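Local structure of nitrite reductase (Hyphomicrobium denitrificans, 2DV6) at residues 367-372 and 401-406. The protein probably catalyses the one-electron reduction of nitrite to nitric oxide, using bound copper and electrons from a cytochrome c. Sequence-based numbering, arbitrary orientation.
With K (potassium ion), chain J.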
loop_
_atom_site.group_PDB
_atom_site.type_symbol
_atom_site.label_atom_id
_atom_site.label_comp_id
_atom_site.label_asym_id
_atom_site.label_seq_id
_atom_site.Cartn_x
_atom_site.Cartn_y
_atom_site.Cartn_z
ATOM N N ILE A 367 -18.787 33.162 -25.830
ATOM C CA ILE A 367 -18.576 32.481 -27.110
ATOM C C ILE A 367 -19.625 33.002 -28.100
ATOM O O ILE A 367 -20.824 33.033 -27.761
ATOM C CB ILE A 367 -18.775 30.947 -26.927
ATOM C CG1 ILE A 367 -17.787 30.388 -25.899
ATOM C CG2 ILE A 367 -18.703 30.196 -28.264
ATOM C CD1 ILE A 367 -17.911 28.872 -25.693
ATOM N N GLY A 368 -19.182 33.414 -29.288
ATOM C CA GLY A 368 -20.072 33.888 -30.352
ATOM C C GLY A 368 -20.243 35.392 -30.344
ATOM O O GLY A 368 -20.936 35.947 -31.207
ATOM N N GLU A 369 -19.620 36.067 -29.368
ATOM C CA GLU A 369 -19.679 37.520 -29.316
ATOM C C GLU A 369 -18.308 38.104 -28.965
ATOM O O GLU A 369 -17.381 37.356 -28.655
ATOM C CB GLU A 369 -20.760 37.990 -28.315
ATOM C CG GLU A 369 -22.040 38.477 -28.960
ATOM C CD GLU A 369 -21.835 39.736 -29.805
ATOM O OE1 GLU A 369 -22.765 40.138 -30.544
ATOM O OE2 GLU A 369 -20.739 40.347 -29.768
ATOM N N ILE A 370 -18.184 39.436 -29.036
ATOM C CA ILE A 370 -16.928 40.164 -28.823
ATOM C C ILE A 370 -17.245 41.360 -27.909
ATOM O O ILE A 370 -18.278 42.000 -28.075
ATOM C CB ILE A 370 -16.335 40.684 -30.163
ATOM C CG1 ILE A 370 -16.193 39.529 -31.164
ATOM C CG2 ILE A 370 -14.983 41.433 -29.932
ATOM C CD1 ILE A 370 -15.840 39.928 -32.593
ATOM N N PHE A 371 -16.415 41.617 -26.907
ATOM C CA PHE A 371 -16.640 42.780 -26.062
ATOM C C PHE A 371 -16.275 44.078 -26.783
ATOM O O PHE A 371 -15.140 44.263 -27.192
ATOM C CB PHE A 371 -15.865 42.660 -24.747
ATOM C CG PHE A 371 -16.084 41.333 -24.025
ATOM C CD1 PHE A 371 -15.000 40.571 -23.609
ATOM C CD2 PHE A 371 -17.385 40.888 -23.722
ATOM C CE1 PHE A 371 -15.210 39.352 -22.922
ATOM C CE2 PHE A 371 -17.596 39.698 -23.046
ATOM C CZ PHE A 371 -16.514 38.927 -22.640
ATOM N N ASP A 372 -17.267 44.956 -26.942
ATOM C CA ASP A 372 -17.069 46.264 -27.534
ATOM C C ASP A 372 -16.213 47.077 -26.571
ATOM O O ASP A 372 -15.260 47.697 -27.005
ATOM C CB ASP A 372 -18.410 46.960 -27.789
ATOM C CG ASP A 372 -19.243 46.291 -28.930
ATOM O OD1 ASP A 372 -18.658 45.630 -29.832
ATOM O OD2 ASP A 372 -20.500 46.431 -28.908
ATOM N N VAL A 401 -18.116 44.505 -18.920
ATOM C CA VAL A 401 -18.026 44.333 -20.379
ATOM C C VAL A 401 -19.358 44.773 -20.978
ATOM O O VAL A 401 -20.418 44.508 -20.379
ATOM C CB VAL A 401 -17.611 42.890 -20.789
ATOM C CG1 VAL A 401 -16.202 42.535 -20.202
ATOM C CG2 VAL A 401 -18.653 41.864 -20.372
ATOM N N ASP A 402 -19.301 45.496 -22.096
ATOM C CA ASP A 402 -20.500 45.951 -22.840
ATOM C C ASP A 402 -20.328 45.420 -24.252
ATOM O O ASP A 402 -19.219 45.450 -24.782
ATOM C CB ASP A 402 -20.584 47.491 -22.984
ATOM C CG ASP A 402 -20.785 48.228 -21.655
ATOM O OD1 ASP A 402 -20.598 49.478 -21.630
ATOM O OD2 ASP A 402 -21.103 47.577 -20.625
ATOM N N PHE A 403 -21.426 44.992 -24.874
ATOM C CA PHE A 403 -21.418 44.649 -26.278
ATOM C C PHE A 403 -22.825 44.711 -26.860
ATOM O O PHE A 403 -23.818 44.401 -26.197
ATOM C CB PHE A 403 -20.829 43.260 -26.508
ATOM C CG PHE A 403 -21.402 42.206 -25.624
ATOM C CD1 PHE A 403 -22.305 41.283 -26.129
ATOM C CD2 PHE A 403 -21.006 42.106 -24.273
ATOM C CE1 PHE A 403 -22.821 40.284 -25.334
ATOM C CE2 PHE A 403 -21.505 41.117 -23.462
ATOM C CZ PHE A 403 -22.417 40.190 -23.995
ATOM N N LYS A 404 -22.883 45.130 -28.116
ATOM C CA LYS A 404 -24.112 45.079 -28.878
ATOM C C LYS A 404 -24.306 43.671 -29.417
ATOM O O LYS A 404 -23.388 43.080 -29.990
ATOM C CB LYS A 404 -24.089 46.110 -30.021
ATOM C CG LYS A 404 -25.330 45.995 -30.896
ATOM C CD LYS A 404 -25.440 47.121 -31.878
ATOM C CE LYS A 404 -26.539 46.804 -32.905
ATOM N NZ LYS A 404 -27.128 48.070 -33.423
ATOM N N ILE A 405 -25.495 43.128 -29.210
ATOM C CA ILE A 405 -25.848 41.838 -29.775
ATOM C C ILE A 405 -26.420 41.974 -31.197
ATOM O O ILE A 405 -27.576 42.315 -31.366
ATOM C CB ILE A 405 -26.822 41.108 -28.843
ATOM C CG1 ILE A 405 -26.162 40.911 -27.467
ATOM C CG2 ILE A 405 -27.245 39.765 -29.441
ATOM C CD1 ILE A 405 -27.152 40.535 -26.391
ATOM N N ASP A 406 -25.607 41.702 -32.212
ATOM C CA ASP A 406 -26.006 41.962 -33.600
ATOM C C ASP A 406 -26.999 40.951 -34.148
ATOM O O ASP A 406 -27.748 41.253 -35.061
ATOM C CB ASP A 406 -24.789 41.990 -34.533
ATOM C CG ASP A 406 -23.638 42.759 -33.950
ATOM O OD1 ASP A 406 -23.422 43.936 -34.309
ATOM O OD2 ASP A 406 -22.951 42.166 -33.098
HETATM K K K J . -21.498 42.290 -31.193
HETATM O O HOH W 1 -19.641 43.134 -29.939
HETATM O O HOH W 2 -21.326 44.382 -32.161
HETATM O O HOH W 3 -19.684 41.346 -32.601
#
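Glu369 reaches across to the end of the strand holding Phe403 and Lys404. Its CB leads toward that strand, CG rests 4.0 Å from CD1 of the Phe403 ring, and a bend about the CB-CG bond (chi2 -65°) turns the carboxylate onto a potassium ion. Both oxygens bind the metal, OE1 at 2.6 Å; OE2 also accepts the backbone N-H of Ile370, which helps fix the carboxylate's rotation. Lys404 O, Asp406 OD2 and three waters bring the coordination to seven donor atoms. Glu369 OE1 and Asp406 OD2 are neighbours in the shell, 3.3 Å apart, and the shared cation probably offsets their repulsion. The site lies where the chain passes from strand 362-367 of one sheet to strand 371-374 of the other in a cupredoxin-type beta sandwich, next to the end of strand 397-404. Asp372 OD2 takes the N-H of Lys404 from above its carboxylate plane (2.8 Å), while OD1 accepts from a potassium-bound water that also donates to Ile370 O. Farther along the strand, Val401 CG1 sits over the centre of one Phe371 face, 4.0 Å from the centroid, and Phe371 turns its edge toward the Phe403 face in an offset edge-to-face pair, planes at 60°. An alanine in place of Phe371 would probably open a gap beside Val401 and deprive the Phe403 ring of its edge-on neighbour.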